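Local coordinates for protein-glutamine gamma-glutamyltransferase (Pseudomonas aeruginosa PAO1, PDB 6G49), which shows transglutaminase activity in vitro through its periplasmic domain, is critical for the viability of the bacterium and may serve a function linked to the cell wall, at residues 209-221 and 307-321. Sequence-based numbering, arbitrary orientation.
Sequences LQRFNHEPFAYTL and QVAPERIEQGLEQAL
A chi1 of -163° carries the Y219 ring to the side opposite the backbone N and places it beside A309, next to helix 310-315. A309 CB sits 3.7 Å from Y219 CD2, and L321 CD1 meets the same ring carbon at 3.9 Å; CG of R312 and CD1 of L317 lie farther along, near CE2. Beyond Y219, L221 and L317 touch tip to tip, CD1 of L221 4.0 Å from CD2 of L317. V308 splits its methyls: CG1 rests 3.4 Å from the carbonyl O of F217, whereas CG2 enters the angle between the CB atoms of F212 and F217. Q307, its CG anti to the carbonyl carbon (chi1 -57°), crosses L209 at about a right angle and lays CG 3.6 Å from the L209 carbonyl O in the last turns of helix 201-214. Two waters bridge the segments. One lies within hydrogen-bonding distance of the backbone O of both N213 and Q307, though it has more acceptors in reach than protons; the other, at the edge of the Y219 ring, accepts from R312 NE at 2.9 Å and lies close to Y219 OH. NH1 of R312 is held by the carbonyl O of Q268, and F242 stacks on the Y219 ring. The Y219 side chain also touches C243, the probable nucleophile of a Cys-His-Asp triad as in other transglutaminase-like proteins. Apolar contacts thus join the 307-321 segment to the 209-221 segment beside the probable active site.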
ATOM      1  N   LEU A 209     -14.794   1.433  -5.697  1.00 22.42           N
ATOM      2  CA  LEU A 209     -14.025   2.607  -6.132  1.00 23.68           C
ATOM      3  C   LEU A 209     -14.999   3.713  -6.566  1.00 27.75           C
ATOM      4  O   LEU A 209     -14.784   4.913  -6.330  1.00 25.91           O
ATOM      5  CB  LEU A 209     -13.095   2.200  -7.256  1.00 24.67           C
ATOM      6  CG  LEU A 209     -11.914   1.355  -6.820  1.00 24.92           C
ATOM      7  CD1 LEU A 209     -11.160   0.909  -8.074  1.00 26.91           C
ATOM      8  CD2 LEU A 209     -11.033   2.137  -5.840  1.00 24.78           C
ATOM      9  N   GLN A 210     -16.113   3.315  -7.185  1.00 25.71           N
ATOM     10  CA  GLN A 210     -17.092   4.272  -7.652  0.59 26.32           C
ATOM     11  C   GLN A 210     -17.720   5.039  -6.485  1.00 25.67           C
ATOM     12  O   GLN A 210     -18.087   6.239  -6.603  1.00 25.44           O
ATOM     13  CB  GLN A 210     -18.164   3.551  -8.479  0.59 27.65           C
ATOM     14  CG  GLN A 210     -17.808   3.428  -9.951  0.59 28.21           C
ATOM     15  CD  GLN A 210     -19.037   2.932 -10.670  0.59 41.54           C
ATOM     16  OE1 GLN A 210     -19.800   3.707 -11.261  0.59 51.14           O
ATOM     17  NE2 GLN A 210     -19.300   1.647 -10.518  0.59 50.73           N
ATOM     18  N   ARG A 211     -17.874   4.404  -5.325  1.00 23.97           N
ATOM     19  CA  ARG A 211     -18.455   5.095  -4.178  1.00 24.60           C
ATOM     20  C   ARG A 211     -17.538   6.250  -3.749  1.00 26.24           C
ATOM     21  O   ARG A 211     -17.971   7.356  -3.381  1.00 24.80           O
ATOM     22  CB  ARG A 211     -18.722   4.167  -2.988  1.00 28.49           C
ATOM     23  CG  ARG A 211     -19.839   3.173  -3.226  1.00 32.29           C
ATOM     24  CD  ARG A 211     -19.940   2.309  -1.989  1.00 35.74           C
ATOM     25  NE  ARG A 211     -20.314   3.055  -0.794  1.00 35.96           N
ATOM     26  CZ  ARG A 211     -21.578   3.242  -0.417  1.00 37.68           C
ATOM     27  NH1 ARG A 211     -22.564   2.745  -1.150  1.00 33.59           N
ATOM     28  NH2 ARG A 211     -21.836   3.936   0.664  1.00 31.67           N
ATOM     29  N   PHE A 212     -16.227   6.014  -3.763  1.00 22.27           N
ATOM     30  CA  PHE A 212     -15.333   7.052  -3.392  1.00 22.92           C
ATOM     31  C   PHE A 212     -15.346   8.175  -4.449  1.00 26.49           C
ATOM     32  O   PHE A 212     -15.141   9.333  -4.136  1.00 27.83           O
ATOM     33  CB  PHE A 212     -13.903   6.514  -3.216  1.00 22.19           C
ATOM     34  CG  PHE A 212     -13.706   5.583  -2.041  1.00 22.18           C
ATOM     35  CD1 PHE A 212     -13.962   5.989  -0.746  1.00 23.00           C
ATOM     36  CD2 PHE A 212     -13.278   4.278  -2.250  1.00 21.10           C
ATOM     37  CE1 PHE A 212     -13.768   5.149   0.332  1.00 25.62           C
ATOM     38  CE2 PHE A 212     -13.068   3.439  -1.170  1.00 23.62           C
ATOM     39  CZ  PHE A 212     -13.315   3.869   0.116  1.00 22.95           C
ATOM     40  N   ASN A 213     -15.496   7.779  -5.703  1.00 23.59           N
ATOM     41  CA  ASN A 213     -15.447   8.743  -6.793  1.00 24.65           C
ATOM     42  C   ASN A 213     -16.685   9.659  -6.756  1.00 26.17           C
ATOM     43  O   ASN A 213     -16.556  10.866  -6.895  1.00 27.40           O
ATOM     44  CB  ASN A 213     -15.327   8.038  -8.129  1.00 28.66           C
ATOM     45  CG  ASN A 213     -15.056   9.013  -9.266  1.00 31.67           C
ATOM     46  OD1 ASN A 213     -14.151   9.850  -9.175  1.00 42.26           O
ATOM     47  ND2 ASN A 213     -15.770   8.825 -10.351  1.00 38.72           N
ATOM     48  N   HIS A 214     -17.864   9.119  -6.506  1.00 23.45           N
ATOM     49  CA  HIS A 214     -19.130   9.907  -6.623  1.00 25.91           C
ATOM     50  C   HIS A 214     -19.568  10.627  -5.340  1.00 31.96           C
ATOM     51  O   HIS A 214     -20.339  11.596  -5.421  1.00 33.05           O
ATOM     52  CB  HIS A 214     -20.217   8.959  -7.089  1.00 27.70           C
ATOM     53  CG  HIS A 214     -19.981   8.509  -8.490  1.00 35.37           C
ATOM     54  ND1 HIS A 214     -20.437   7.302  -8.960  1.00 47.43           N
ATOM     55  CD2 HIS A 214     -19.350   9.095  -9.527  1.00 45.65           C
ATOM     56  CE1 HIS A 214     -20.090   7.168 -10.222  1.00 39.87           C
ATOM     57  NE2 HIS A 214     -19.402   8.231 -10.587  1.00 45.16           N
ATOM     58  N   GLU A 215     -19.193  10.126  -4.156  1.00 26.99           N
ATOM     59  CA  GLU A 215     -19.616  10.689  -2.905  1.00 24.42           C
ATOM     60  C   GLU A 215     -18.643  11.782  -2.536  1.00 23.30           C
ATOM     61  O   GLU A 215     -17.537  11.804  -3.074  1.00 26.07           O
ATOM     62  CB  GLU A 215     -19.766   9.613  -1.837  1.00 26.35           C
ATOM     63  CG  GLU A 215     -20.803   8.592  -2.210  1.00 26.13           C
ATOM     64  CD  GLU A 215     -20.830   7.425  -1.246  1.00 42.34           C
ATOM     65  OE1 GLU A 215     -20.395   7.621  -0.077  1.00 32.06           O
ATOM     66  OE2 GLU A 215     -21.264   6.329  -1.656  1.00 42.59           O
ATOM     67  N   PRO A 216     -19.063  12.718  -1.659  1.00 24.44           N
ATOM     68  CA  PRO A 216     -18.264  13.899  -1.356  1.00 29.45           C
ATOM     69  C   PRO A 216     -17.147  13.636  -0.329  1.00 27.80           C
ATOM     70  O   PRO A 216     -17.044  14.291   0.709  1.00 28.99           O
ATOM     71  CB  PRO A 216     -19.331  14.887  -0.859  1.00 28.25           C
ATOM     72  CG  PRO A 216     -20.340  13.996  -0.178  1.00 29.70           C
ATOM     73  CD  PRO A 216     -20.396  12.756  -1.032  1.00 27.68           C
ATOM     74  N   PHE A 217     -16.242  12.731  -0.725  1.00 25.38           N
ATOM     75  CA  PHE A 217     -15.070  12.415   0.101  1.00 22.26           C
ATOM     76  C   PHE A 217     -14.041  13.531  -0.034  1.00 25.93           C
ATOM     77  O   PHE A 217     -13.790  14.102  -1.111  1.00 27.62           O
ATOM     78  CB  PHE A 217     -14.503  11.058  -0.354  1.00 21.43           C
ATOM     79  CG  PHE A 217     -15.237   9.872   0.209  1.00 20.92           C
ATOM     80  CD1 PHE A 217     -14.877   9.354   1.460  1.00 24.34           C
ATOM     81  CD2 PHE A 217     -16.247   9.248  -0.491  1.00 20.95           C
ATOM     82  CE1 PHE A 217     -15.550   8.276   2.004  1.00 21.98           C
ATOM     83  CE2 PHE A 217     -16.937   8.189   0.056  1.00 23.49           C
ATOM     84  CZ  PHE A 217     -16.583   7.700   1.317  1.00 24.48           C
ATOM     85  N   ALA A 218     -13.387  13.796   1.077  1.00 22.43           N
ATOM     86  CA  ALA A 218     -12.316  14.718   1.247  1.00 22.49           C
ATOM     87  C   ALA A 218     -11.034  13.952   1.560  1.00 25.02           C
ATOM     88  O   ALA A 218     -11.018  13.007   2.424  1.00 23.23           O
ATOM     89  CB  ALA A 218     -12.626  15.703   2.354  1.00 25.57           C
ATOM     90  N   TYR A 219      -9.944  14.424   0.960  1.00 22.91           N
ATOM     91  CA  TYR A 219      -8.587  13.934   1.182  1.00 23.81           C
ATOM     92  C   TYR A 219      -7.884  15.068   1.936  1.00 25.93           C
ATOM     93  O   TYR A 219      -7.686  16.132   1.393  1.00 25.80           O
ATOM     94  CB  TYR A 219      -7.878  13.654  -0.127  1.00 21.48           C
ATOM     95  CG  TYR A 219      -6.668  12.787   0.057  1.00 24.07           C
ATOM     96  CD1 TYR A 219      -6.802  11.513   0.550  1.00 26.81           C
ATOM     97  CD2 TYR A 219      -5.401  13.244  -0.241  1.00 26.83           C
ATOM     98  CE1 TYR A 219      -5.714  10.707   0.738  1.00 30.05           C
ATOM     99  CE2 TYR A 219      -4.298  12.440  -0.055  1.00 25.47           C
ATOM    100  CZ  TYR A 219      -4.470  11.167   0.434  1.00 27.38           C
ATOM    101  OH  TYR A 219      -3.405  10.335   0.632  1.00 29.48           O
ATOM    102  N   THR A 220      -7.510  14.831   3.183  1.00 23.61           N
ATOM    103  CA  THR A 220      -6.966  15.888   4.059  1.00 23.91           C
ATOM    104  C   THR A 220      -5.891  15.297   4.996  1.00 27.82           C
ATOM    105  O   THR A 220      -6.021  14.180   5.487  1.00 24.87           O
ATOM    106  CB  THR A 220      -8.112  16.564   4.829  1.00 29.65           C
ATOM    107  OG1 THR A 220      -7.572  17.507   5.759  1.00 27.48           O
ATOM    108  CG2 THR A 220      -8.966  15.608   5.624  1.00 28.10           C
ATOM    109  N   LEU A 221      -4.935  16.151   5.349  1.00 28.56           N
ATOM    110  CA  LEU A 221      -3.919  15.852   6.315  1.00 31.24           C
ATOM    111  C   LEU A 221      -4.437  16.092   7.732  1.00 36.18           C
ATOM    112  O   LEU A 221      -3.717  15.794   8.653  1.00 34.13           O
ATOM    113  CB  LEU A 221      -2.707  16.738   6.026  1.00 30.62           C
ATOM    114  CG  LEU A 221      -1.814  16.244   4.899  1.00 31.10           C
ATOM    115  CD1 LEU A 221      -0.818  17.298   4.447  1.00 43.65           C
ATOM    116  CD2 LEU A 221      -1.065  14.992   5.348  1.00 32.48           C
ATOM    117  N   GLN A 307      -9.333   7.979  -6.558  1.00 22.28           N
ATOM    118  CA  GLN A 307     -10.705   8.327  -6.841  1.00 22.54           C
ATOM    119  C   GLN A 307     -11.081   9.696  -6.269  1.00 24.73           C
ATOM    120  O   GLN A 307     -12.079  10.296  -6.707  1.00 27.21           O
ATOM    121  CB  GLN A 307     -11.676   7.271  -6.326  1.00 21.94           C
ATOM    122  CG  GLN A 307     -11.377   5.894  -6.903  1.00 22.61           C
ATOM    123  CD  GLN A 307     -11.520   5.885  -8.402  1.00 25.74           C
ATOM    124  OE1 GLN A 307     -12.490   6.428  -8.932  1.00 28.75           O
ATOM    125  NE2 GLN A 307     -10.609   5.217  -9.085  1.00 25.83           N
ATOM    126  N   VAL A 308     -10.382  10.130  -5.221  1.00 23.37           N
ATOM    127  CA  VAL A 308     -10.722  11.330  -4.464  0.55 24.42           C
ATOM    128  C   VAL A 308      -9.708  12.443  -4.741  1.00 26.35           C
ATOM    129  O   VAL A 308     -10.076  13.603  -4.789  1.00 32.13           O
ATOM    130  CB  VAL A 308     -10.760  11.003  -2.964  0.55 24.10           C
ATOM    131  CG1 VAL A 308     -11.107  12.230  -2.125  0.55 23.21           C
ATOM    132  CG2 VAL A 308     -11.707   9.857  -2.690  0.55 24.38           C
ATOM    133  N   ALA A 309      -8.439  12.083  -4.881  1.00 22.23           N
ATOM    134  CA  ALA A 309      -7.348  13.066  -5.005  1.00 23.14           C
ATOM    135  C   ALA A 309      -6.407  12.621  -6.093  1.00 22.78           C
ATOM    136  O   ALA A 309      -5.223  12.358  -5.877  1.00 23.66           O
ATOM    137  CB  ALA A 309      -6.657  13.321  -3.680  1.00 24.65           C
ATOM    138  N   PRO A 310      -6.904  12.518  -7.360  1.00 21.26           N
ATOM    139  CA  PRO A 310      -6.055  12.089  -8.453  1.00 21.13           C
ATOM    140  C   PRO A 310      -4.815  12.970  -8.650  1.00 21.40           C
ATOM    141  O   PRO A 310      -3.778  12.445  -9.025  1.00 23.40           O
ATOM    142  CB  PRO A 310      -7.001  12.125  -9.697  1.00 23.66           C
ATOM    143  CG  PRO A 310      -8.119  13.082  -9.261  1.00 22.41           C
ATOM    144  CD  PRO A 310      -8.281  12.816  -7.789  1.00 23.81           C
ATOM    145  N   GLU A 311      -4.944  14.266  -8.377  1.00 24.32           N
ATOM    146  CA  GLU A 311      -3.841  15.212  -8.459  1.00 29.78           C
ATOM    147  C   GLU A 311      -2.667  14.805  -7.543  1.00 25.41           C
ATOM    148  O   GLU A 311      -1.543  15.043  -7.884  1.00 27.70           O
ATOM    149  CB  GLU A 311      -4.362  16.646  -8.215  1.00 29.30           C
ATOM    150  CG  GLU A 311      -4.901  16.944  -6.802  1.00 43.79           C
ATOM    151  CD  GLU A 311      -6.317  16.487  -6.393  1.00 46.90           C
ATOM    152  OE1 GLU A 311      -7.016  15.785  -7.198  1.00 30.35           O
ATOM    153  OE2 GLU A 311      -6.724  16.848  -5.258  1.00 58.45           O
ATOM    154  N   ARG A 312      -2.961  14.256  -6.375  1.00 28.50           N
ATOM    155  CA  ARG A 312      -1.956  13.737  -5.425  0.50 24.12           C
ATOM    156  C   ARG A 312      -1.060  12.722  -6.139  1.00 22.65           C
ATOM    157  O   ARG A 312       0.149  12.696  -6.021  1.00 22.45           O
ATOM    158  CB  ARG A 312      -2.646  13.027  -4.257  0.50 26.78           C
ATOM    159  CG  ARG A 312      -1.802  11.937  -3.581  0.50 24.06           C
ATOM    160  CD  ARG A 312      -0.730  12.552  -2.744  0.50 21.04           C
ATOM    161  NE  ARG A 312       0.091  11.482  -2.130  0.50 13.97           N
ATOM    162  CZ  ARG A 312       1.253  11.013  -2.604  0.50 18.54           C
ATOM    163  NH1 ARG A 312       2.109  10.377  -1.790  0.50 11.17           N
ATOM    164  NH2 ARG A 312       1.555  11.198  -3.887  0.50 18.37           N
ATOM    165  N   ILE A 313      -1.700  11.822  -6.906  1.00 21.19           N
ATOM    166  CA  ILE A 313      -0.974  10.796  -7.580  1.00 22.28           C
ATOM    167  C   ILE A 313      -0.236  11.351  -8.799  1.00 24.41           C
ATOM    168  O   ILE A 313       0.920  10.985  -9.070  1.00 27.43           O
ATOM    169  CB  ILE A 313      -1.913   9.597  -7.893  1.00 20.69           C
ATOM    170  CG1 ILE A 313      -2.484   8.963  -6.621  1.00 26.48           C
ATOM    171  CG2 ILE A 313      -1.215   8.560  -8.745  1.00 24.67           C
ATOM    172  CD1 ILE A 313      -1.409   8.359  -5.713  1.00 29.28           C
ATOM    173  N   GLU A 314      -0.903  12.237  -9.546  1.00 24.76           N
ATOM    174  CA  GLU A 314      -0.369  12.662 -10.812  0.63 24.43           C
ATOM    175  C   GLU A 314       0.675  13.773 -10.608  1.00 27.86           C
ATOM    176  O   GLU A 314       1.556  13.858 -11.424  1.00 33.86           O
ATOM    177  CB  GLU A 314      -1.494  13.188 -11.701  0.63 28.45           C
ATOM    178  CG  GLU A 314      -2.455  12.098 -12.162  0.63 27.76           C
ATOM    179  CD  GLU A 314      -1.858  10.903 -12.903  0.63 32.13           C
ATOM    180  OE1 GLU A 314      -0.720  11.003 -13.446  0.63 33.79           O
ATOM    181  OE2 GLU A 314      -2.530   9.838 -12.922  0.63 38.99           O
ATOM    182  N   GLN A 315       0.573  14.528  -9.503  1.00 27.81           N
ATOM    183  CA  GLN A 315       1.410  15.772  -9.240  0.52 27.65           C
ATOM    184  C   GLN A 315       2.356  15.585  -8.044  1.00 31.23           C
ATOM    185  O   GLN A 315       3.332  16.306  -7.930  1.00 32.94           O
ATOM    186  CB  GLN A 315       0.543  16.977  -8.850  0.52 24.93           C
ATOM    187  CG  GLN A 315      -0.487  17.389  -9.902  0.52 25.16           C
ATOM    188  CD  GLN A 315      -1.323  18.587  -9.494  0.52 33.10           C
ATOM    189  OE1 GLN A 315      -1.323  19.067  -8.340  0.52 24.96           O
ATOM    190  NE2 GLN A 315      -2.028  19.116 -10.476  0.52 22.11           N
ATOM    191  N   GLY A 316       1.970  14.746  -7.059  1.00 29.82           N
ATOM    192  CA  GLY A 316       2.688  14.619  -5.737  1.00 28.12           C
ATOM    193  C   GLY A 316       2.008  15.377  -4.636  1.00 29.99           C
ATOM    194  O   GLY A 316       1.302  16.378  -4.907  1.00 28.32           O
ATOM    195  N   LEU A 317       2.173  14.984  -3.347  1.00 26.20           N
ATOM    196  CA  LEU A 317       1.330  15.607  -2.263  0.50 25.53           C
ATOM    197  C   LEU A 317       1.678  17.118  -2.161  1.00 24.91           C
ATOM    198  O   LEU A 317       0.716  17.877  -1.870  1.00 31.43           O
ATOM    199  CB  LEU A 317       1.430  14.941  -0.853  0.50 27.14           C
ATOM    200  CG  LEU A 317       0.566  15.554   0.277  0.50 27.98           C
ATOM    201  CD1 LEU A 317      -0.932  15.295   0.138  0.50 25.81           C
ATOM    202  CD2 LEU A 317       0.979  15.106   1.690  0.50 23.01           C
ATOM    203  N   GLU A 318       2.914  17.501  -2.319  1.00 35.44           N
ATOM    204  CA  GLU A 318       3.157  18.908  -1.940  0.51 33.68           C
ATOM    205  C   GLU A 318       2.709  19.846  -3.067  1.00 35.97           C
ATOM    206  O   GLU A 318       2.518  21.028  -2.781  1.00 32.18           O
ATOM    207  CB  GLU A 318       4.597  19.144  -1.510  0.51 27.84           C
ATOM    208  CG  GLU A 318       4.980  18.301  -0.319  0.51 21.18           C
ATOM    209  CD  GLU A 318       4.210  18.597   0.930  0.51 20.38           C
ATOM    210  OE1 GLU A 318       4.431  19.633   1.506  0.51 22.21           O
ATOM    211  OE2 GLU A 318       3.357  17.784   1.319  0.51 21.41           O
ATOM    212  N   GLN A 319       2.349  19.280  -4.238  1.00 33.05           N
ATOM    213  CA  GLN A 319       1.693  20.009  -5.328  1.00 31.11           C
ATOM    214  C   GLN A 319       0.183  19.894  -5.220  1.00 38.45           C
ATOM    215  O   GLN A 319      -0.518  20.310  -6.154  1.00 33.75           O
ATOM    216  CB  GLN A 319       2.156  19.490  -6.695  1.00 30.71           C
ATOM    217  CG  GLN A 319       3.585  19.828  -7.017  1.00 35.50           C
ATOM    218  CD  GLN A 319       4.447  19.181  -5.956  1.00 48.19           C
ATOM    219  OE1 GLN A 319       4.482  17.947  -5.807  1.00 44.18           O
ATOM    220  NE2 GLN A 319       5.124  20.017  -5.180  1.00 42.43           N
ATOM    221  N   ALA A 320      -0.303  19.313  -4.143  1.00 32.37           N
ATOM    222  CA  ALA A 320      -1.723  19.150  -4.002  1.00 37.63           C
ATOM    223  C   ALA A 320      -2.169  19.571  -2.634  1.00 38.48           C
ATOM    224  O   ALA A 320      -3.188  20.217  -2.479  1.00 41.80           O
ATOM    225  CB  ALA A 320      -2.103  17.701  -4.241  1.00 42.71           C
ATOM    226  N   LEU A 321      -1.393  19.191  -1.633  1.00 39.81           N
ATOM    227  CA  LEU A 321      -1.780  19.506  -0.281  1.00 37.95           C
ATOM    228  C   LEU A 321      -0.755  20.155   0.615  1.00 36.10           C
ATOM    229  O   LEU A 321       0.436  20.166   0.375  1.00 35.70           O
ATOM    230  CB  LEU A 321      -2.290  18.247   0.430  1.00 45.03           C
ATOM    231  CG  LEU A 321      -3.682  17.708   0.108  1.00 42.56           C
ATOM    232  CD1 LEU A 321      -4.035  16.653   1.139  1.00 50.93           C
ATOM    233  CD2 LEU A 321      -4.706  18.820   0.114  1.00 43.13           C
TER
HETATM  234  O   HOH W   1     -14.028  12.263  -7.269  1.00 36.93           O
HETATM  235  O   HOH W   2      -0.903  10.232   0.276  1.00 27.51           O